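HI1317 (Haemophilus influenzae, PDB 1JOV) probably acts as a glucose-6-phosphate 1-epimerase, interconverting the alpha and beta anomers of D-glucose 6-phosphate. Local coordinates at residues Val105-Leu110 with Val128-Cys133; Gly156-Val161 with Lys243-Glu248. All blocks are in the same frame, centred on the assembly; numbering follows the deposited sequence.

Both interactions belong to the all-beta fold of the aldose 1-epimerase family, and along the chain they come in series, 105-110 with 128-133 closing before 156-161 with 243-248 begins. Their centres lie 25 Å apart, with nearest atoms about 11 Å from each other, so the two do not touch. Interaction 1 pairs neighbouring strands of an antiparallel sheet, 107-115 and 121-129, away from the predicted active site. Interaction 2 sets the loop between strands 145-154 and 161-164 against the start of strand 244-251, bridging from a second antiparallel sheet to strand 161-164 at the far edge of the first. Strand 244-251 carries E248, a predicted active-site residue, so only interaction 2 adjoins the probable catalytic region.

Interaction 1 (Val105-Leu110 with Val128-Cys133)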
ATOM      1  N   VAL A 105      -2.643 -24.270  -6.695  1.00 31.38           N
ATOM      2  CA  VAL A 105      -1.938 -24.762  -5.575  1.00 35.20           C
ATOM      3  C   VAL A 105      -0.995 -23.809  -4.922  1.00 33.93           C
ATOM      4  O   VAL A 105      -1.002 -23.688  -3.717  1.00 33.86           O
ATOM      5  CB  VAL A 105      -1.153 -26.075  -5.988  1.00 38.28           C
ATOM      6  CG1 VAL A 105       0.058 -26.244  -5.104  1.00 37.31           C
ATOM      7  CG2 VAL A 105      -2.062 -27.228  -5.895  1.00 42.59           C
ATOM      8  N   HIS A 106      -0.111 -23.169  -5.680  1.00 31.89           N
ATOM      9  CA  HIS A 106       0.853 -22.332  -4.948  1.00 39.70           C
ATOM     10  C   HIS A 106       0.699 -20.850  -5.201  1.00 37.33           C
ATOM     11  O   HIS A 106       1.645 -20.122  -4.976  1.00 40.93           O
ATOM     12  CB  HIS A 106       2.304 -22.688  -5.307  1.00 45.54           C
ATOM     13  CG  HIS A 106       2.680 -24.075  -4.925  1.00 61.89           C
ATOM     14  ND1 HIS A 106       2.825 -24.466  -3.613  1.00 54.26           N
ATOM     15  CD2 HIS A 106       2.887 -25.174  -5.677  1.00 54.66           C
ATOM     16  CE1 HIS A 106       3.136 -25.749  -3.576  1.00 53.22           C
ATOM     17  NE2 HIS A 106       3.178 -26.201  -4.815  1.00 72.89           N
ATOM     18  N   LYS A 107      -0.433 -20.426  -5.720  1.00 38.50           N
ATOM     19  CA  LYS A 107      -0.521 -19.021  -6.141  1.00 39.20           C
ATOM     20  C   LYS A 107      -1.947 -18.551  -6.357  1.00 31.44           C
ATOM     21  O   LYS A 107      -2.827 -19.300  -6.822  1.00 29.70           O
ATOM     22  CB  LYS A 107       0.240 -18.860  -7.441  1.00 35.67           C
ATOM     23  CG  LYS A 107       0.224 -17.453  -8.032  1.00 37.91           C
ATOM     24  CD  LYS A 107       0.546 -17.454  -9.533  1.00 36.54           C
ATOM     25  CE  LYS A 107       2.044 -17.416  -9.755  1.00 45.07           C
ATOM     26  NZ  LYS A 107       2.404 -17.310 -11.222  1.00 50.75           N
ATOM     27  N   VAL A 108      -2.125 -17.295  -6.055  1.00 28.57           N
ATOM     28  CA  VAL A 108      -3.436 -16.718  -6.245  1.00 26.85           C
ATOM     29  C   VAL A 108      -3.309 -15.392  -6.938  1.00 17.17           C
ATOM     30  O   VAL A 108      -2.523 -14.545  -6.526  1.00 21.49           O
ATOM     31  CB  VAL A 108      -4.158 -16.548  -4.916  1.00 30.86           C
ATOM     32  CG1 VAL A 108      -5.525 -15.917  -5.098  1.00 22.91           C
ATOM     33  CG2 VAL A 108      -4.306 -17.905  -4.231  1.00 26.52           C
ATOM     34  N   ARG A 109      -4.104 -15.225  -7.978  1.00 21.87           N
ATOM     35  CA  ARG A 109      -4.053 -13.925  -8.701  1.00 26.19           C
ATOM     36  C   ARG A 109      -5.404 -13.246  -8.667  1.00 24.28           C
ATOM     37  O   ARG A 109      -6.360 -13.845  -9.081  1.00 24.50           O
ATOM     38  CB  ARG A 109      -3.653 -14.131 -10.168  1.00 21.65           C
ATOM     39  CG  ARG A 109      -3.469 -12.745 -10.912  1.00 25.32           C
ATOM     40  CD  ARG A 109      -3.009 -12.925 -12.442  1.00 26.58           C
ATOM     41  NE  ARG A 109      -2.858 -11.588 -13.091  1.00 30.10           N
ATOM     42  CZ  ARG A 109      -1.718 -10.917 -13.243  1.00 30.19           C
ATOM     43  NH1 ARG A 109      -0.547 -11.489 -12.906  1.00 35.40           N
ATOM     44  NH2 ARG A 109      -1.752  -9.697 -13.818  1.00 35.42           N
ATOM     45  N   LEU A 110      -5.505 -11.969  -8.178  1.00 20.50           N
ATOM     46  CA  LEU A 110      -6.774 -11.214  -8.219  1.00 18.52           C
ATOM     47  C   LEU A 110      -6.508  -9.975  -9.077  1.00 16.58           C
ATOM     48  O   LEU A 110      -5.382  -9.395  -8.979  1.00 19.17           O
ATOM     49  CB  LEU A 110      -7.032 -10.675  -6.799  1.00 16.46           C
ATOM     50  CG  LEU A 110      -7.198 -11.797  -5.731  1.00 19.49           C
ATOM     51  CD1 LEU A 110      -7.580 -11.018  -4.392  1.00 20.36           C
ATOM     52  CD2 LEU A 110      -8.205 -12.866  -6.118  1.00 22.88           C
ATOM     53  N   VAL A 128      -0.691 -10.714  -6.874  1.00 21.11           N
ATOM     54  CA  VAL A 128      -0.294 -12.090  -7.005  1.00 21.10           C
ATOM     55  C   VAL A 128       0.289 -12.527  -5.648  1.00 17.12           C
ATOM     56  O   VAL A 128       1.264 -11.962  -5.175  1.00 20.78           O
ATOM     57  CB  VAL A 128       0.752 -12.313  -8.141  1.00 23.46           C
ATOM     58  CG1 VAL A 128       1.074 -13.799  -8.280  1.00 27.58           C
ATOM     59  CG2 VAL A 128       0.254 -11.741  -9.456  1.00 23.73           C
ATOM     60  N   PHE A 129      -0.344 -13.529  -5.045  1.00 21.92           N
ATOM     61  CA  PHE A 129       0.049 -14.069  -3.745  1.00 25.52           C
ATOM     62  C   PHE A 129       0.700 -15.462  -3.831  1.00 23.19           C
ATOM     63  O   PHE A 129       0.088 -16.428  -4.303  1.00 26.40           O
ATOM     64  CB  PHE A 129      -1.198 -14.207  -2.832  1.00 24.13           C
ATOM     65  CG  PHE A 129      -1.979 -12.915  -2.665  1.00 21.32           C
ATOM     66  CD1 PHE A 129      -1.640 -12.031  -1.645  1.00 22.62           C
ATOM     67  CD2 PHE A 129      -3.029 -12.565  -3.497  1.00 26.40           C
ATOM     68  CE1 PHE A 129      -2.304 -10.849  -1.435  1.00 20.83           C
ATOM     69  CE2 PHE A 129      -3.719 -11.388  -3.292  1.00 21.17           C
ATOM     70  CZ  PHE A 129      -3.374 -10.501  -2.264  1.00 16.02           C
ATOM     71  N   THR A 130       1.922 -15.512  -3.363  1.00 29.22           N
ATOM     72  CA  THR A 130       2.738 -16.733  -3.255  1.00 34.48           C
ATOM     73  C   THR A 130       3.336 -16.615  -1.847  1.00 30.28           C
ATOM     74  O   THR A 130       2.656 -16.259  -0.875  1.00 26.66           O
ATOM     75  CB  THR A 130       3.865 -16.717  -4.340  1.00 33.22           C
ATOM     76  OG1 THR A 130       4.649 -15.497  -4.261  1.00 32.39           O
ATOM     77  CG2 THR A 130       3.266 -16.818  -5.733  1.00 30.50           C
ATOM     78  N   ASP A 131       4.614 -16.928  -1.667  1.00 31.52           N
ATOM     79  CA  ASP A 131       5.228 -16.507  -0.423  1.00 27.38           C
ATOM     80  C   ASP A 131       5.513 -15.019  -0.453  1.00 25.73           C
ATOM     81  O   ASP A 131       5.909 -14.422   0.556  1.00 30.82           O
ATOM     82  CB  ASP A 131       6.574 -17.251  -0.219  1.00 29.82           C
ATOM     83  CG  ASP A 131       7.553 -17.024  -1.376  1.00 28.68           C
ATOM     84  OD1 ASP A 131       7.222 -17.365  -2.544  1.00 40.90           O
ATOM     85  OD2 ASP A 131       8.702 -16.513  -1.217  1.00 58.36           O
ATOM     86  N   LYS A 132       5.346 -14.412  -1.590  1.00 26.04           N
ATOM     87  CA  LYS A 132       5.575 -12.979  -1.695  1.00 31.11           C
ATOM     88  C   LYS A 132       4.235 -12.342  -2.124  1.00 27.87           C
ATOM     89  O   LYS A 132       3.288 -13.059  -2.448  1.00 25.99           O
ATOM     90  CB  LYS A 132       6.742 -12.694  -2.645  1.00 31.37           C
ATOM     91  CG  LYS A 132       7.998 -13.527  -2.414  1.00 30.24           C
ATOM     92  CD  LYS A 132       9.168 -13.020  -3.268  1.00 52.92           C
ATOM     93  CE  LYS A 132      10.510 -13.479  -2.716  1.00 52.10           C
ATOM     94  NZ  LYS A 132      11.628 -13.201  -3.663  1.00 58.43           N
ATOM     95  N   CYS A 133       4.140 -10.984  -2.146  1.00 24.02           N
ATOM     96  CA  CYS A 133       2.920 -10.291  -2.616  1.00 19.43           C
ATOM     97  C   CYS A 133       3.295  -9.335  -3.740  1.00 18.75           C
ATOM     98  O   CYS A 133       3.978  -8.343  -3.505  1.00 24.42           O
ATOM     99  CB  CYS A 133       2.210  -9.554  -1.486  1.00 27.27           C
ATOM    100  SG  CYS A 133       0.828  -8.502  -2.024  1.00 24.22           S
TER
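With CG anti to the backbone N (chi1 179°) and a bend farther out at chi3, the side chain of K107 is laid across V128, while V128 turns one methyl to K107 and the other to R109. The setting is a beta hairpin, formed by strands 107-115 and 121-129 in an antiparallel sheet. V108 and F129 are its hydrogen-bonded pair here: V108 N donates to F129 O at 3.0 Å, and F129 N returns a bond to V108 O, 2.8 Å long. K107 CA adds a CH contact of 3.2 Å to F129 O, which thus receives two approaches from the same strand.

The two faces of the hairpin differ. V108 and F129 share the face turned into the protein, where L110 CD1 comes obliquely to CE2 of the F129 ring at 4.0 Å; L26 and W45, from the neighbouring sheet, pack against F129. On the other face, aliphatic carbons of K107 lie against V128 CG1, and K107 CG also rests beside T130 CG2. T130 also begins an ST turn, its OG1 accepting from K132 N as the chain leaves the strand. R109, whose NE forms a salt bridge with E111, brings its guanidinium obliquely to V128, with R109 NH1 3.6 Å from V128 CG2.

Interaction 2 (Gly156-Val161 with Lys243-Glu248); sequences GDINQV and KMLCLE
K243 meets G156 through the carbon part of its side chain: K243 CD comes to 3.2 Å from G156 O, and CE follows at 3.6 Å. Although its CB leaves the backbone away from the loop, a bend at chi2 (-82°) swings CD back to the glycine carbonyl. The amino end continues past it, and K243 NZ remains 6.1 Å from D157 OD1, a separation at which any attraction would probably be weak.

M244 opens the strand and contributes its backbone here, its carbonyl oxygen lying 3.9 Å from I158 CD1. M244 leaves the backbone away from the loop and its side chain packs on Y152 and W56, about 7 Å from that of H150, a predicted active-site residue. I158 reaches the strand from a short 3-10 turn, in which Q160 N is bonded to D157 O.

L245 points back to the loop. Its CG stands anti to the backbone N (chi1 178°), and the branch beyond divides between two partners: the side chains of L245 and V161 meet at a slant, L245 CD2 4.0 Å from V161 CG1, whereas L245 CD1 lies 4.4 Å from I158 CD1. I204 of strand 201-206 also packs on V161, so this small apolar cluster lies where the loop enters the neighbouring sheet.

C246, L247 and E248 carry the strand beyond the loop. Along this course the side chains of C246 and E248 touch H150 on strand 145-154, bringing together the two residues predicted to form the active site. Carbon-to-carbonyl and methyl-to-methyl packing thus joins the two segments without charge pairing, and directional bonds come from the flanking backbone, I158 with Q242 and K243 with I155.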
ATOM      1  N   GLY A 156       6.946  -4.046  14.865  1.00 31.40           N
ATOM      2  CA  GLY A 156       6.827  -4.153  16.331  1.00 34.01           C
ATOM      3  C   GLY A 156       6.966  -2.866  17.120  1.00 31.51           C
ATOM      4  O   GLY A 156       6.155  -2.578  18.030  1.00 32.41           O
ATOM      5  N   ASP A 157       7.919  -2.021  16.696  1.00 29.78           N
ATOM      6  CA  ASP A 157       8.150  -0.741  17.374  1.00 39.08           C
ATOM      7  C   ASP A 157       8.936   0.143  16.457  1.00 28.72           C
ATOM      8  O   ASP A 157      10.010  -0.272  15.982  1.00 31.68           O
ATOM      9  CB  ASP A 157       8.978  -0.941  18.655  1.00 42.43           C
ATOM     10  CG  ASP A 157       8.778   0.207  19.693  1.00 56.14           C
ATOM     11  OD1 ASP A 157       8.370   1.342  19.325  1.00 43.67           O
ATOM     12  OD2 ASP A 157       8.990   0.064  20.917  1.00 48.71           O
ATOM     13  N   ILE A 158       8.392   1.337  16.174  1.00 29.66           N
ATOM     14  CA  ILE A 158       9.099   2.275  15.307  1.00 27.77           C
ATOM     15  C   ILE A 158      10.533   2.535  15.821  1.00 30.76           C
ATOM     16  O   ILE A 158      11.389   2.799  15.015  1.00 39.41           O
ATOM     17  CB  ILE A 158       8.346   3.603  15.116  1.00 37.77           C
ATOM     18  CG1 ILE A 158       9.009   4.414  14.003  1.00 58.30           C
ATOM     19  CG2 ILE A 158       8.283   4.390  16.427  1.00 31.76           C
ATOM     20  CD1 ILE A 158       9.177   3.651  12.690  1.00 40.70           C
ATOM     21  N   ASN A 159      10.816   2.316  17.093  1.00 32.68           N
ATOM     22  CA  ASN A 159      12.183   2.542  17.572  1.00 36.93           C
ATOM     23  C   ASN A 159      13.206   1.465  17.282  1.00 38.53           C
ATOM     24  O   ASN A 159      14.413   1.686  17.433  1.00 40.91           O
ATOM     25  CB  ASN A 159      12.164   2.856  19.050  1.00 41.16           C
ATOM     26  CG  ASN A 159      11.333   4.018  19.321  1.00 41.37           C
ATOM     27  OD1 ASN A 159      11.454   5.025  18.625  1.00 54.85           O
ATOM     28  ND2 ASN A 159      10.439   3.918  20.302  1.00 37.29           N
ATOM     29  N   GLN A 160      12.724   0.324  16.807  0.70 26.20           N
ATOM     30  CA  GLN A 160      13.536  -0.806  16.583  0.70 33.16           C
ATOM     31  C   GLN A 160      13.563  -1.140  15.100  0.70 33.23           C
ATOM     32  O   GLN A 160      13.850  -2.267  14.779  0.70 27.58           O
ATOM     33  CB  GLN A 160      13.031  -2.005  17.421  0.70 36.49           C
ATOM     34  CG  GLN A 160      13.211  -1.863  18.945  0.70 42.66           C
ATOM     35  CD  GLN A 160      12.710  -3.067  19.753  0.70 63.23           C
ATOM     36  OE1 GLN A 160      13.472  -3.980  20.047  0.70 65.58           O
ATOM     37  NE2 GLN A 160      11.436  -3.048  20.130  0.70 43.03           N
ATOM     38  N   VAL A 161      13.343  -0.161  14.179  1.00 35.14           N
ATOM     39  CA  VAL A 161      13.382  -0.481  12.751  1.00 38.92           C
ATOM     40  C   VAL A 161      14.572   0.190  12.011  1.00 27.58           C
ATOM     41  O   VAL A 161      14.932   1.327  12.312  1.00 30.25           O
ATOM     42  CB  VAL A 161      12.057  -0.054  12.081  1.00 29.05           C
ATOM     43  CG1 VAL A 161      12.213  -0.055  10.574  1.00 37.58           C
ATOM     44  CG2 VAL A 161      10.925  -0.964  12.507  1.00 31.51           C
ATOM     45  N   LYS A 243       3.603   1.479  15.378  1.00 30.74           N
ATOM     46  CA  LYS A 243       3.511   0.124  14.841  1.00 22.54           C
ATOM     47  C   LYS A 243       3.468   0.125  13.317  1.00 28.87           C
ATOM     48  O   LYS A 243       3.201  -0.926  12.705  1.00 29.85           O
ATOM     49  CB  LYS A 243       2.263  -0.605  15.406  1.00 25.99           C
ATOM     50  CG  LYS A 243       2.244  -0.770  16.942  1.00 31.47           C
ATOM     51  CD  LYS A 243       3.031  -1.937  17.477  1.00 48.33           C
ATOM     52  CE  LYS A 243       2.674  -2.133  18.954  1.00 62.61           C
ATOM     53  NZ  LYS A 243       2.659  -0.848  19.756  1.00 43.54           N
ATOM     54  N   MET A 244       3.817   1.246  12.706  1.00 26.14           N
ATOM     55  CA  MET A 244       3.714   1.356  11.231  1.00 26.10           C
ATOM     56  C   MET A 244       4.893   2.160  10.674  1.00 29.56           C
ATOM     57  O   MET A 244       5.606   2.889  11.380  1.00 26.61           O
ATOM     58  CB  MET A 244       2.418   2.022  10.831  1.00 22.92           C
ATOM     59  CG  MET A 244       2.213   3.369  11.430  1.00 26.89           C
ATOM     60  SD  MET A 244       3.031   4.703  10.621  1.00 33.55           S
ATOM     61  CE  MET A 244       1.783   4.992   9.495  1.00 31.90           C
ATOM     62  N   LEU A 245       5.146   1.933   9.400  1.00 25.38           N
ATOM     63  CA  LEU A 245       6.056   2.746   8.638  1.00 27.80           C
ATOM     64  C   LEU A 245       5.635   2.615   7.163  1.00 22.86           C
ATOM     65  O   LEU A 245       5.466   1.500   6.651  1.00 22.97           O
ATOM     66  CB  LEU A 245       7.472   2.278   8.809  1.00 27.44           C
ATOM     67  CG  LEU A 245       8.573   2.989   8.034  1.00 25.52           C
ATOM     68  CD1 LEU A 245       8.472   4.476   8.400  1.00 32.82           C
ATOM     69  CD2 LEU A 245       9.957   2.410   8.388  1.00 30.05           C
ATOM     70  N   CYS A 246       5.539   3.756   6.511  1.00 19.94           N
ATOM     71  CA  CYS A 246       5.288   3.738   5.047  1.00 22.82           C
ATOM     72  C   CYS A 246       6.555   3.867   4.208  1.00 28.45           C
ATOM     73  O   CYS A 246       7.348   4.791   4.403  1.00 23.06           O
ATOM     74  CB  CYS A 246       4.342   4.862   4.702  1.00 23.78           C
ATOM     75  SG  CYS A 246       2.643   4.564   5.273  1.00 23.90           S
ATOM     76  N   LEU A 247       6.715   2.947   3.247  1.00 21.99           N
ATOM     77  CA  LEU A 247       7.791   2.961   2.248  1.00 22.54           C
ATOM     78  C   LEU A 247       7.005   2.835   0.921  1.00 21.42           C
ATOM     79  O   LEU A 247       6.662   1.724   0.504  1.00 21.37           O
ATOM     80  CB  LEU A 247       8.838   1.877   2.438  1.00 22.38           C
ATOM     81  CG  LEU A 247      10.169   2.317   1.832  1.00 28.13           C
ATOM     82  CD1 LEU A 247      11.308   1.425   2.294  1.00 31.19           C
ATOM     83  CD2 LEU A 247      10.100   2.326   0.308  1.00 32.62           C
ATOM     84  N   GLU A 248       6.680   3.960   0.340  1.00 18.21           N
ATOM     85  CA  GLU A 248       5.831   4.066  -0.816  1.00 20.69           C
ATOM     86  C   GLU A 248       6.528   3.929  -2.173  1.00 23.49           C
ATOM     87  O   GLU A 248       7.547   4.589  -2.436  1.00 19.42           O
ATOM     88  CB  GLU A 248       5.135   5.416  -0.819  1.00 18.25           C
ATOM     89  CG  GLU A 248       4.490   5.774   0.503  1.00 21.17           C
ATOM     90  CD  GLU A 248       3.970   7.200   0.602  1.00 23.29           C
ATOM     91  OE1 GLU A 248       3.712   7.804  -0.445  1.00 25.57           O
ATOM     92  OE2 GLU A 248       3.815   7.708   1.734  1.00 26.10           O
TER